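Local coordinates for pancreatic lipase related protein 2 (Equus caballus, PDB 1W52) that probably hydrolyses ester bonds of galactolipids and triacylglycerols, releasing fatty acids, as a secreted lipase of the alpha/beta hydrolase superfamily, at residues A284-Y290 against T326-N330; F66-T72 against E140-N144; E34-R38 against V106-G111; V344-G350 against Q380-T386; P179-C183 against A208-L212. One frame throughout, in Å; residues are numbered along the deposited sequence.

Contact 1 (A284-Y290 against T326-N330)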
# COMPACT_ATOMS: atom_id res chain seq x y z
N ALA A 284 -2.13 -7.36 -6.23
CA ALA A 284 -2.53 -6.36 -7.18
C ALA A 284 -2.77 -6.94 -8.57
O ALA A 284 -2.17 -7.93 -8.97
CB ALA A 284 -1.47 -5.30 -7.23
N TYR A 285 -3.65 -6.31 -9.31
CA TYR A 285 -4.02 -6.80 -10.62
C TYR A 285 -3.66 -5.70 -11.58
O TYR A 285 -3.86 -4.54 -11.25
CB TYR A 285 -5.53 -7.07 -10.75
CG TYR A 285 -6.05 -8.18 -9.86
CD1 TYR A 285 -6.02 -8.04 -8.50
CD2 TYR A 285 -6.57 -9.35 -10.37
CE1 TYR A 285 -6.45 -8.99 -7.68
CE2 TYR A 285 -7.03 -10.35 -9.50
CZ TYR A 285 -6.95 -10.13 -8.16
OH TYR A 285 -7.39 -11.00 -7.18
N PRO A 286 -3.15 -6.00 -12.76
CA PRO A 286 -2.73 -4.92 -13.65
C PRO A 286 -3.96 -4.42 -14.39
O PRO A 286 -4.88 -5.25 -14.50
CB PRO A 286 -1.72 -5.61 -14.56
CG PRO A 286 -1.54 -7.02 -13.88
CD PRO A 286 -2.91 -7.33 -13.33
N CYS A 287 -4.00 -3.15 -14.80
CA CYS A 287 -5.19 -2.54 -15.38
C CYS A 287 -4.94 -1.12 -15.78
O CYS A 287 -4.02 -0.53 -15.28
CB CYS A 287 -6.32 -2.52 -14.37
SG CYS A 287 -7.92 -2.98 -15.09
N ASP A 288 -5.76 -0.56 -16.66
CA ASP A 288 -5.54 0.80 -17.19
C ASP A 288 -6.06 1.81 -16.24
O ASP A 288 -5.58 2.92 -16.21
CB ASP A 288 -6.29 1.05 -18.50
CG ASP A 288 -6.11 -0.06 -19.51
OD1 ASP A 288 -4.94 -0.28 -19.91
OD2 ASP A 288 -7.05 -0.76 -19.96
N SER A 289 -7.11 1.45 -15.53
CA SER A 289 -7.79 2.37 -14.64
C SER A 289 -8.63 1.60 -13.66
O SER A 289 -9.07 0.48 -13.95
CB SER A 289 -8.71 3.29 -15.42
OG SER A 289 -9.73 2.52 -16.02
N TYR A 290 -8.88 2.22 -12.51
CA TYR A 290 -9.52 1.51 -11.40
C TYR A 290 -10.94 1.13 -11.75
O TYR A 290 -11.52 0.20 -11.13
CB TYR A 290 -9.50 2.40 -10.17
CG TYR A 290 -10.18 1.85 -8.95
CD1 TYR A 290 -9.82 0.64 -8.42
CD2 TYR A 290 -11.17 2.57 -8.29
CE1 TYR A 290 -10.43 0.13 -7.24
CE2 TYR A 290 -11.78 2.09 -7.13
CZ TYR A 290 -11.39 0.86 -6.61
OH TYR A 290 -11.96 0.34 -5.48
N THR A 326 1.15 -0.09 -13.44
CA THR A 326 0.15 0.17 -12.44
C THR A 326 -0.71 -1.04 -12.20
O THR A 326 -0.99 -1.82 -13.12
CB THR A 326 -0.76 1.35 -12.80
OG1 THR A 326 -1.48 1.01 -13.96
CG2 THR A 326 0.01 2.58 -13.27
N PHE A 327 -1.09 -1.18 -10.93
CA PHE A 327 -1.97 -2.23 -10.45
C PHE A 327 -3.07 -1.72 -9.45
O PHE A 327 -2.89 -0.69 -8.77
CB PHE A 327 -1.16 -3.33 -9.77
CG PHE A 327 0.07 -3.70 -10.51
CD1 PHE A 327 1.15 -2.79 -10.60
CD2 PHE A 327 0.16 -4.95 -11.14
CE1 PHE A 327 2.30 -3.12 -11.30
CE2 PHE A 327 1.31 -5.27 -11.83
CZ PHE A 327 2.38 -4.34 -11.91
N PHE A 328 -4.18 -2.48 -9.38
CA PHE A 328 -5.35 -2.15 -8.59
C PHE A 328 -5.80 -3.30 -7.79
O PHE A 328 -5.45 -4.37 -8.02
CB PHE A 328 -6.47 -1.70 -9.49
CG PHE A 328 -6.15 -0.44 -10.20
CD1 PHE A 328 -5.78 -0.46 -11.54
CD2 PHE A 328 -6.15 0.76 -9.54
CE1 PHE A 328 -5.47 0.73 -12.24
CE2 PHE A 328 -5.83 1.96 -10.23
CZ PHE A 328 -5.49 1.93 -11.59
N LEU A 329 -6.59 -3.04 -6.78
CA LEU A 329 -7.04 -4.08 -5.90
C LEU A 329 -7.96 -3.43 -4.82
O LEU A 329 -8.12 -2.20 -4.80
CB LEU A 329 -5.84 -4.77 -5.27
CG LEU A 329 -5.05 -3.87 -4.34
CD1 LEU A 329 -4.31 -4.70 -3.23
CD2 LEU A 329 -4.13 -2.97 -5.12
N ASN A 330 -8.54 -4.25 -3.94
CA ASN A 330 -9.34 -3.71 -2.87
C ASN A 330 -8.94 -4.29 -1.52
O ASN A 330 -8.91 -5.49 -1.35
CB ASN A 330 -10.86 -3.96 -3.14
CG ASN A 330 -11.45 -3.08 -4.27
OD1 ASN A 330 -12.36 -3.53 -5.03
ND2 ASN A 330 -10.96 -1.84 -4.40
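The ring of F328 lies against the turn that leads into helix 290-294. Over one face of it sits the backbone N of Y290, 3.5 Å above the plane and offset toward the rim; at its edge CB of C287 approaches CD1 of F328 to 3.5 Å. The same ring receives CB of Y290, an off-centre CH-pi contact at 4.1 Å from the F328 centroid, and the Y290 and F328 rings meet obliquely with planes 41° apart. ND2 of N330 lies at the edge of the Y290 ring, in its plane, and donates to OH of Y290 at 2.6 Å, while the amide plane stands almost perpendicular (89°) to the ring. A chi1 of 178° swings the Y290 ring away from its own backbone N and brings its OH to this amide. F327 points to the other side of the sheet, where its ring meets CG of P286 obliquely. In the backbone, the antiparallel hydrogen-bonded pair Y285 and F328 exchanges two bonds, Y285 N to F328 O (2.9 Å) and F328 N to Y285 O (2.8 Å). This adds strand 285-286 to the edge of the central alpha/beta hydrolase sheet beside strand 325-329. A serine in place of F328 would probably leave a gap under the start of helix 290-294 and deprive Y290 CB of its aromatic partner. A large flat hydrocarbon suits this spot: apolar and CH-pi contacts hold the turn at the F328 ring, the C287-C298 disulfide ties it further, and the backbone pair and N330-Y290 bond supply direction.

Contact 2 (F66-T72 against E140-N144)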
# COMPACT_ATOMS: atom_id res chain seq x y z
N PHE A 66 24.28 -5.75 13.96
CA PHE A 66 24.17 -5.66 12.52
C PHE A 66 24.91 -6.83 11.91
O PHE A 66 26.01 -7.11 12.32
CB PHE A 66 24.77 -4.34 12.05
CG PHE A 66 24.84 -4.19 10.55
CD1 PHE A 66 26.00 -4.51 9.87
CD2 PHE A 66 23.78 -3.73 9.83
CE1 PHE A 66 26.06 -4.37 8.51
CE2 PHE A 66 23.86 -3.58 8.46
CZ PHE A 66 24.99 -3.90 7.81
N GLN A 67 24.30 -7.49 10.92
CA GLN A 67 24.85 -8.68 10.26
C GLN A 67 25.08 -8.41 8.78
O GLN A 67 24.15 -8.38 7.99
CB GLN A 67 23.94 -9.92 10.45
CG GLN A 67 22.43 -9.67 10.62
CD GLN A 67 21.72 -10.63 11.63
OE1 GLN A 67 22.23 -10.86 12.72
NE2 GLN A 67 20.52 -11.14 11.28
N SER A 68 26.35 -8.23 8.39
CA SER A 68 26.68 -7.92 7.00
C SER A 68 26.25 -9.01 6.02
O SER A 68 26.21 -8.80 4.82
CB SER A 68 28.18 -7.64 6.85
OG SER A 68 28.88 -8.88 6.81
N SER A 69 25.96 -10.18 6.57
CA SER A 69 25.44 -11.31 5.80
C SER A 69 24.01 -11.11 5.22
O SER A 69 23.69 -11.64 4.15
CB SER A 69 25.47 -12.57 6.67
OG SER A 69 24.88 -13.67 5.99
N ARG A 70 23.18 -10.33 5.91
CA ARG A 70 21.73 -10.22 5.63
C ARG A 70 21.26 -8.93 4.96
O ARG A 70 21.95 -7.92 5.11
CB ARG A 70 21.02 -10.28 6.96
CG ARG A 70 21.39 -11.50 7.72
CD ARG A 70 21.12 -12.72 6.94
NE ARG A 70 20.93 -13.89 7.76
CZ ARG A 70 20.60 -15.07 7.28
NH1 ARG A 70 20.36 -15.22 6.00
NH2 ARG A 70 20.47 -16.09 8.09
N LYS A 71 20.10 -8.96 4.28
CA LYS A 71 19.42 -7.72 3.82
C LYS A 71 19.28 -6.69 4.95
O LYS A 71 19.28 -7.05 6.10
CB LYS A 71 17.97 -7.97 3.35
CG LYS A 71 17.79 -8.58 1.97
CD LYS A 71 16.29 -8.65 1.54
CE LYS A 71 15.74 -7.28 1.13
NZ LYS A 71 16.50 -6.58 -0.01
N THR A 72 19.14 -5.41 4.61
CA THR A 72 18.86 -4.39 5.61
C THR A 72 17.67 -3.51 5.22
O THR A 72 17.65 -2.87 4.16
CB THR A 72 20.07 -3.55 5.81
OG1 THR A 72 21.17 -4.37 6.24
CG2 THR A 72 19.84 -2.49 6.90
N GLU A 140 33.22 0.25 4.97
CA GLU A 140 33.71 -0.46 6.13
C GLU A 140 33.53 -1.98 6.04
O GLU A 140 34.50 -2.68 6.19
CB GLU A 140 33.14 0.11 7.41
CG GLU A 140 33.51 1.58 7.61
CD GLU A 140 34.95 1.81 8.05
OE1 GLU A 140 35.45 1.12 8.98
OE2 GLU A 140 35.57 2.72 7.45
N LEU A 141 32.32 -2.50 5.79
CA LEU A 141 32.14 -3.96 5.81
C LEU A 141 31.83 -4.56 4.46
O LEU A 141 31.24 -5.63 4.41
CB LEU A 141 31.04 -4.39 6.77
CG LEU A 141 30.63 -3.54 7.97
CD1 LEU A 141 30.03 -4.47 9.06
CD2 LEU A 141 31.76 -2.62 8.56
N SER A 142 32.25 -3.91 3.39
CA SER A 142 31.92 -4.34 2.00
C SER A 142 30.45 -4.69 1.77
O SER A 142 30.12 -5.47 0.85
CB SER A 142 32.81 -5.50 1.57
OG SER A 142 34.17 -5.13 1.67
N TYR A 143 29.57 -4.10 2.59
CA TYR A 143 28.14 -4.31 2.48
C TYR A 143 27.62 -3.75 1.16
O TYR A 143 27.56 -2.55 0.93
CB TYR A 143 27.40 -3.70 3.67
CG TYR A 143 25.97 -4.18 3.76
CD1 TYR A 143 25.57 -5.09 4.73
CD2 TYR A 143 25.02 -3.71 2.88
CE1 TYR A 143 24.25 -5.51 4.82
CE2 TYR A 143 23.72 -4.14 2.95
CZ TYR A 143 23.33 -5.02 3.91
OH TYR A 143 22.01 -5.40 3.92
N ASN A 144 27.27 -4.66 0.29
CA ASN A 144 26.70 -4.31 -0.99
C ASN A 144 25.41 -3.44 -0.82
O ASN A 144 24.43 -3.85 -0.18
CB ASN A 144 26.43 -5.64 -1.71
CG ASN A 144 25.86 -5.47 -3.08
OD1 ASN A 144 26.02 -4.42 -3.72
ND2 ASN A 144 25.17 -6.52 -3.55
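Hydrogen bonding gathers at the phenol oxygen of Y143. T72 OG1 donates to Y143 OH over 2.7 Å, and the backbone O of R70 lies 2.8 Å from Y143 OH, close enough for a bond, though the backbone O of N147 also competes for the single phenol proton. A trans first torsion (chi1 -166°) sends the Y143 ring from just beyond the helix end into the bend of 66-72, and a tyrosine suits the place because its oxygen can serve both as acceptor and as donor. T72 is itself held, since its OG1 has a second partner in N102 ND2, so a threonine hydroxyl joins two neighbours here.

Apolar contacts form beside this. CZ of F66 comes to 3.4 Å from CD1 of Y143, the two rings meeting obliquely with planes at 44° and centroids 5.4 Å apart. In this pair Y143 CD1 lies at the edge of the F66 ring, near its plane, and so does CD1 of L141, which is 4.0 Å from CE1 of F66. Topologically, the contact joins the loop that leads into strand 72-76 of the central sheet of the alpha/beta hydrolase fold to the end of helix 116-141, whose chain goes on to strand 148-153, the neighbour of 72-76 in the sheet.

Backbone geometry shapes both sides. A type I beta turn from Q67 to R70, closed by R70 N to Q67 O (3.0 Å), curls the loop round the edge of the Y143 ring. S142, with positive phi, turns the chain out of the helix just before Y143.

Contact 3 (E34-R38 against V106-G111)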
# COMPACT_ATOMS: atom_id res chain seq x y z
N GLU A 34 20.22 20.04 14.65
CA GLU A 34 18.85 20.63 14.80
C GLU A 34 17.72 19.62 14.45
O GLU A 34 16.67 19.59 15.13
CB GLU A 34 18.67 21.92 13.93
CG GLU A 34 19.34 23.20 14.48
CD GLU A 34 19.18 24.47 13.62
OE1 GLU A 34 18.53 25.42 14.10
OE2 GLU A 34 19.73 24.57 12.49
N VAL A 35 17.98 18.83 13.39
CA VAL A 35 17.18 17.66 12.95
C VAL A 35 17.27 16.38 13.84
O VAL A 35 16.28 15.62 13.92
CB VAL A 35 17.58 17.22 11.54
CG1 VAL A 35 16.67 16.15 11.05
CG2 VAL A 35 17.55 18.38 10.59
N ASN A 36 18.44 16.16 14.47
CA ASN A 36 18.69 15.02 15.35
C ASN A 36 18.24 13.71 14.73
O ASN A 36 17.38 13.00 15.30
CB ASN A 36 18.01 15.21 16.70
CG ASN A 36 18.39 14.14 17.70
OD1 ASN A 36 17.57 13.69 18.52
ND2 ASN A 36 19.64 13.71 17.64
N THR A 37 18.81 13.41 13.55
CA THR A 37 18.56 12.13 12.85
C THR A 37 19.14 11.00 13.66
O THR A 37 20.28 11.08 14.12
CB THR A 37 19.24 12.10 11.52
OG1 THR A 37 18.88 13.25 10.78
CG2 THR A 37 18.76 10.95 10.69
N ARG A 38 18.43 9.90 13.80
CA ARG A 38 18.89 8.87 14.71
C ARG A 38 18.53 7.51 14.15
O ARG A 38 17.36 7.18 14.03
CB ARG A 38 18.25 9.06 16.09
CG ARG A 38 18.83 10.15 16.98
CD ARG A 38 18.65 9.83 18.47
NE ARG A 38 17.41 9.09 18.69
CZ ARG A 38 17.17 8.26 19.71
NH1 ARG A 38 18.06 8.04 20.68
NH2 ARG A 38 15.99 7.64 19.78
N VAL A 106 14.59 5.05 10.99
CA VAL A 106 15.26 6.34 10.90
C VAL A 106 14.41 7.41 11.60
O VAL A 106 13.45 7.92 11.02
CB VAL A 106 15.48 6.74 9.44
CG1 VAL A 106 16.13 8.14 9.36
CG2 VAL A 106 16.33 5.70 8.70
N ASP A 107 14.74 7.73 12.84
CA ASP A 107 13.98 8.72 13.59
C ASP A 107 14.52 10.11 13.39
O ASP A 107 15.63 10.39 13.80
CB ASP A 107 14.00 8.41 15.08
CG ASP A 107 13.37 9.52 15.92
OD1 ASP A 107 13.99 10.58 16.03
OD2 ASP A 107 12.28 9.45 16.51
N TRP A 108 13.75 11.00 12.77
CA TRP A 108 14.16 12.40 12.65
C TRP A 108 13.08 13.32 13.15
O TRP A 108 12.89 14.41 12.62
CB TRP A 108 14.53 12.76 11.22
CG TRP A 108 13.47 12.54 10.25
CD1 TRP A 108 12.92 11.35 9.91
CD2 TRP A 108 12.83 13.53 9.44
NE1 TRP A 108 11.98 11.53 8.92
CE2 TRP A 108 11.90 12.86 8.61
CE3 TRP A 108 12.95 14.91 9.33
CZ2 TRP A 108 11.11 13.52 7.69
CZ3 TRP A 108 12.16 15.57 8.39
CH2 TRP A 108 11.25 14.87 7.59
N SER A 109 12.41 12.87 14.19
CA SER A 109 11.21 13.50 14.72
C SER A 109 11.31 15.00 14.88
O SER A 109 10.50 15.77 14.33
CB SER A 109 10.86 12.88 16.07
OG SER A 109 12.02 12.67 16.84
N SER A 110 12.31 15.38 15.65
CA SER A 110 12.63 16.77 15.93
C SER A 110 12.76 17.65 14.66
O SER A 110 12.40 18.81 14.66
CB SER A 110 13.89 16.84 16.83
OG SER A 110 15.08 16.85 16.06
N GLY A 111 13.28 17.08 13.58
CA GLY A 111 13.42 17.82 12.34
C GLY A 111 12.16 17.86 11.54
O GLY A 111 11.98 18.76 10.73
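S110 and V35 meet most closely: OG of S110 donates to the backbone O of V35 over 2.7 Å. The hydroxyl arrives from above the carbonyl plane, 83° out of it, rather than along a lone pair. With S110 OG lying between the backbone N and the carbonyl carbon (chi1 87°), the short side chain faces the end of helix 32-35, and a serine suits this place by offering a donor to a carbonyl there. Beside it, CG1 of V35 is 4.0 Å from CB of W108 and 3.9 Å from CA of G111; a CB on G111 would point toward V35, consistent with glycine here.

Further along, R38 and D107 form an antiparallel hydrogen-bonded pair. D107 N gives a bond of 2.9 Å to R38 O, while the return bond from R38 N to D107 O is weak, bent to 129°. CG2 of T37 lies beside CG1 of V106, the two branches pointing the same way.

The next shell fixes these groups. OG of S109 binds OD1 of D107 at 3.0 Å on its syn side, and OD2 of D107 accepts from the backbone N of G83, so both carboxylate oxygens are occupied; the guanidinium of R38 pairs instead with E84. The W108 indole stacks on H77 and gives its NE1 proton to the carbonyl of H77, while I123 and V126 of helix 116-141 pack against it.

Strand 38-43 thus runs antiparallel to 102-107 near one edge of the mixed alpha/beta hydrolase sheet, with the side chain of W108, at the strand's active-site end, about 8 Å from that of the predicted nucleophile S154.

Contact 4 (V344-G350 against Q380-T386)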
# COMPACT_ATOMS: atom_id res chain seq x y z
N VAL A 344 -18.10 -13.80 -9.58
CA VAL A 344 -19.39 -14.49 -9.35
C VAL A 344 -20.38 -14.21 -10.47
O VAL A 344 -20.92 -13.11 -10.60
CB VAL A 344 -20.04 -14.13 -8.01
CG1 VAL A 344 -21.43 -14.55 -8.03
CG2 VAL A 344 -19.33 -14.84 -6.84
N SER A 345 -20.61 -15.24 -11.28
CA SER A 345 -21.62 -15.21 -12.32
C SER A 345 -22.89 -15.87 -11.83
O SER A 345 -22.84 -16.78 -10.98
CB SER A 345 -21.16 -15.93 -13.58
OG SER A 345 -19.79 -15.66 -13.85
N ILE A 346 -24.01 -15.37 -12.36
CA ILE A 346 -25.34 -15.94 -12.18
C ILE A 346 -26.14 -15.72 -13.48
O ILE A 346 -26.36 -14.59 -13.89
CB ILE A 346 -26.04 -15.36 -10.90
CG1 ILE A 346 -25.52 -16.10 -9.65
CG2 ILE A 346 -27.54 -15.48 -11.01
CD1 ILE A 346 -26.00 -15.64 -8.26
N THR A 347 -26.47 -16.83 -14.15
CA THR A 347 -27.40 -16.87 -15.29
C THR A 347 -28.78 -17.25 -14.77
O THR A 347 -28.92 -18.20 -13.98
CB THR A 347 -26.94 -17.91 -16.35
OG1 THR A 347 -25.91 -17.36 -17.17
CG2 THR A 347 -28.06 -18.23 -17.34
N LEU A 348 -29.80 -16.54 -15.24
CA LEU A 348 -31.13 -16.69 -14.66
C LEU A 348 -31.90 -17.84 -15.27
O LEU A 348 -31.41 -18.55 -16.15
CB LEU A 348 -31.91 -15.37 -14.76
CG LEU A 348 -31.46 -14.32 -13.74
CD1 LEU A 348 -32.31 -13.08 -13.88
CD2 LEU A 348 -31.50 -14.82 -12.28
N ALA A 349 -33.11 -18.05 -14.76
CA ALA A 349 -33.97 -19.09 -15.27
C ALA A 349 -35.43 -18.67 -15.07
O ALA A 349 -35.70 -17.51 -14.73
CB ALA A 349 -33.67 -20.40 -14.56
N GLY A 350 -36.35 -19.59 -15.34
CA GLY A 350 -37.76 -19.42 -15.02
C GLY A 350 -38.65 -19.01 -16.19
O GLY A 350 -38.32 -19.26 -17.36
N GLN A 380 -35.09 -11.23 -16.36
CA GLN A 380 -35.52 -12.05 -17.50
C GLN A 380 -34.87 -13.47 -17.53
O GLN A 380 -33.69 -13.62 -17.16
CB GLN A 380 -35.29 -11.31 -18.84
CG GLN A 380 -33.83 -10.94 -19.16
CD GLN A 380 -33.61 -10.58 -20.63
OE1 GLN A 380 -34.34 -9.75 -21.19
NE2 GLN A 380 -32.61 -11.20 -21.26
N PRO A 381 -35.63 -14.50 -17.92
CA PRO A 381 -35.10 -15.87 -17.97
C PRO A 381 -33.92 -16.10 -18.91
O PRO A 381 -33.77 -15.44 -19.94
CB PRO A 381 -36.31 -16.70 -18.43
CG PRO A 381 -37.48 -15.91 -18.06
CD PRO A 381 -37.06 -14.47 -18.27
N ASP A 382 -33.11 -17.07 -18.50
CA ASP A 382 -31.85 -17.46 -19.14
C ASP A 382 -31.12 -16.35 -19.90
O ASP A 382 -31.14 -16.27 -21.13
CB ASP A 382 -32.05 -18.74 -19.96
CG ASP A 382 -32.10 -19.98 -19.07
OD1 ASP A 382 -33.20 -20.34 -18.60
OD2 ASP A 382 -31.07 -20.61 -18.75
N SER A 383 -30.50 -15.48 -19.09
CA SER A 383 -29.57 -14.44 -19.55
C SER A 383 -28.21 -14.70 -18.86
O SER A 383 -27.58 -15.73 -19.14
CB SER A 383 -30.14 -13.04 -19.26
OG SER A 383 -30.63 -12.95 -17.93
N SER A 384 -27.77 -13.82 -17.96
CA SER A 384 -26.51 -13.99 -17.21
C SER A 384 -26.09 -12.67 -16.58
O SER A 384 -26.35 -11.60 -17.14
CB SER A 384 -25.36 -14.52 -18.07
OG SER A 384 -25.00 -13.61 -19.08
N TYR A 385 -25.40 -12.77 -15.45
CA TYR A 385 -25.19 -11.63 -14.55
C TYR A 385 -24.03 -11.87 -13.55
O TYR A 385 -24.25 -12.42 -12.45
CB TYR A 385 -26.52 -11.29 -13.81
CG TYR A 385 -27.70 -10.79 -14.69
CD1 TYR A 385 -29.01 -11.28 -14.50
CD2 TYR A 385 -27.52 -9.82 -15.70
CE1 TYR A 385 -30.08 -10.83 -15.29
CE2 TYR A 385 -28.59 -9.37 -16.49
CZ TYR A 385 -29.86 -9.88 -16.28
OH TYR A 385 -30.93 -9.45 -17.04
N THR A 386 -22.81 -11.46 -13.94
CA THR A 386 -21.60 -11.55 -13.08
C THR A 386 -21.26 -10.28 -12.31
O THR A 386 -21.67 -9.17 -12.67
CB THR A 386 -20.32 -11.92 -13.88
OG1 THR A 386 -20.21 -11.11 -15.05
CG2 THR A 386 -20.37 -13.26 -14.43
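Both CG of L348 (chi1 -76°) and CG of Y385 (chi1 -65°) stand anti to their own carbonyl carbons, and this brings the two side chains together: CD1 of L348 reaches the edge of the Y385 ring, in its plane, 3.5 Å from CE1. F375 also stacks with that ring. Leucine, buried here, offers a methyl to the ring edge, and tyrosine a flat ring that can both take it and stack on F375. T347, the residue before L348, uses its hydroxyl instead: OG1 of T347 donates to the backbone O of S383 over 3.1 Å, 29° out of the carbonyl plane.

These two chain segments run antiparallel in the C-terminal PLAT/LH2 domain, a beta-sandwich in this family, and join the residues after strand 340-344 to those before strand 387-391. Their pairing is irregular: I346 N donates to Y385 O (3.0 Å), with the donor well above the carbonyl plane. A valine in place of T347 would probably leave the S383 carbonyl without this side-chain donor. S383 is also tethered within its own segment, its OG donating to Q380 O at 3.2 Å. At the far end CB of P381 packs on the carbonyl of G350, whose backbone angles call for glycine.

Contact 5 (P179-C183 against A208-L212)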
# COMPACT_ATOMS: atom_id res chain seq x y z
N PRO A 179 3.77 8.62 -1.01
CA PRO A 179 4.70 9.76 -1.09
C PRO A 179 3.94 11.07 -1.04
O PRO A 179 2.91 11.21 -1.67
CB PRO A 179 5.37 9.58 -2.44
CG PRO A 179 5.14 8.10 -2.80
CD PRO A 179 3.90 7.68 -2.14
N ALA A 180 4.48 12.04 -0.31
CA ALA A 180 3.83 13.33 -0.15
C ALA A 180 3.66 14.01 -1.49
O ALA A 180 4.51 13.87 -2.37
CB ALA A 180 4.65 14.19 0.76
N GLU A 181 2.56 14.76 -1.62
CA GLU A 181 2.29 15.56 -2.81
C GLU A 181 2.88 16.98 -2.75
O GLU A 181 3.70 17.30 -3.57
CB GLU A 181 0.80 15.62 -3.09
CG GLU A 181 0.53 16.35 -4.38
CD GLU A 181 -0.92 16.34 -4.80
OE1 GLU A 181 -1.77 15.50 -4.29
OE2 GLU A 181 -1.18 17.18 -5.68
N PRO A 182 2.43 17.83 -1.81
CA PRO A 182 2.90 19.23 -1.73
C PRO A 182 4.38 19.38 -1.89
O PRO A 182 5.08 18.78 -1.09
CB PRO A 182 2.56 19.61 -0.31
CG PRO A 182 1.39 18.82 0.01
CD PRO A 182 1.48 17.54 -0.72
N CYS A 183 4.85 20.16 -2.85
CA CYS A 183 6.28 20.38 -3.08
C CYS A 183 7.00 19.30 -3.87
O CYS A 183 8.13 19.50 -4.20
CB CYS A 183 7.03 20.58 -1.77
SG CYS A 183 6.33 21.90 -0.83
N ALA A 208 -4.32 9.93 -2.84
CA ALA A 208 -3.97 10.59 -4.11
C ALA A 208 -5.04 11.56 -4.73
O ALA A 208 -4.97 12.00 -5.90
CB ALA A 208 -3.67 9.48 -5.09
N SER A 209 -6.07 11.88 -3.96
CA SER A 209 -6.91 13.07 -4.24
C SER A 209 -5.97 14.28 -4.35
O SER A 209 -4.77 14.24 -3.91
CB SER A 209 -7.96 13.25 -3.13
OG SER A 209 -8.08 12.03 -2.36
N PRO A 210 -6.41 15.29 -5.06
CA PRO A 210 -5.57 16.48 -5.20
C PRO A 210 -5.34 17.21 -3.93
O PRO A 210 -6.26 17.56 -3.25
CB PRO A 210 -6.30 17.33 -6.23
CG PRO A 210 -7.46 16.62 -6.60
CD PRO A 210 -7.56 15.31 -5.96
N MET A 211 -4.09 17.45 -3.59
CA MET A 211 -3.81 18.18 -2.36
C MET A 211 -4.58 19.51 -2.37
O MET A 211 -5.23 19.87 -1.44
CB MET A 211 -2.35 18.51 -2.25
CG MET A 211 -2.08 19.48 -1.13
SD MET A 211 -2.21 18.56 0.39
CE MET A 211 -1.93 19.96 1.57
N LEU A 212 -4.46 20.22 -3.47
CA LEU A 212 -5.06 21.51 -3.57
C LEU A 212 -6.45 21.52 -4.18
O LEU A 212 -6.81 20.68 -4.99
CB LEU A 212 -4.16 22.43 -4.35
CG LEU A 212 -3.03 23.03 -3.55
CD1 LEU A 212 -2.54 24.18 -4.39
CD2 LEU A 212 -3.42 23.48 -2.15
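E181 and M211 cross obliquely, joining two loops that follow neighbouring strands, 173-177 and 201-204, of the central alpha/beta hydrolase sheet. Such loops at the ends of the parallel strands carry the active site in this fold, and the side chain of P182 lies about 4 Å from a bound detergent molecule and about 7 Å, side chain to side chain, from each of the predicted catalytic residues S154 and H265.

The chain of E181 is extended: a chi1 of -175° carries CG away from the backbone N, and the carboxylate reaches across to 208-212. There the backbone N of M211 donates to OE1 of E181 over 3.1 Å, reaching it from above the carboxylate plane, 49° out of it. A glutamate suits this site because its length brings an acceptor to a backbone N-H on the opposite loop. Its carboxylate carbon also touches the aliphatic start of the methionine, CD of E181 being 3.6 Å from CB of M211.

Against P182 the methionine is turned differently: the two side chains cross at about a right angle. M211 is bent at chi2 (76°), which brings its thioether across the proline, against CG, instead of continuing outward. A flexible unbranched side chain can bend to meet the rigid ring in this way, and F217 touches M211 as well. Between P182 and M211 the closest approach is SD of M211 to CG of P182, at 3.6 Å.

Overall arrangement
Four of the contacts lie in the lipase domain and contact 4 in the C-terminal PLAT/LH2 domain, its centre about 60 Å from that of contact 3. Contacts 1 and 3 reach the same mixed sheet, contact 1 at its edge strand 285-286 and contact 3 near the other edge, with centres about 36 Å apart. Along the chain contacts 2 and 3 alternate their segments, and helix 109-112 of contact 3 is followed by helix 116-141, which ends in contact 2; contacts 5, 1 and 4 then come in series. Contact 5 sits near the predicted catalytic residues, about 20 Å centre to centre from contact 1. Contacts 1 and 3 thus lie toward opposite ends of the sheet, contacts 2 and 5 join loops and a helix end around it, and contact 4 pairs two segments within the second domain.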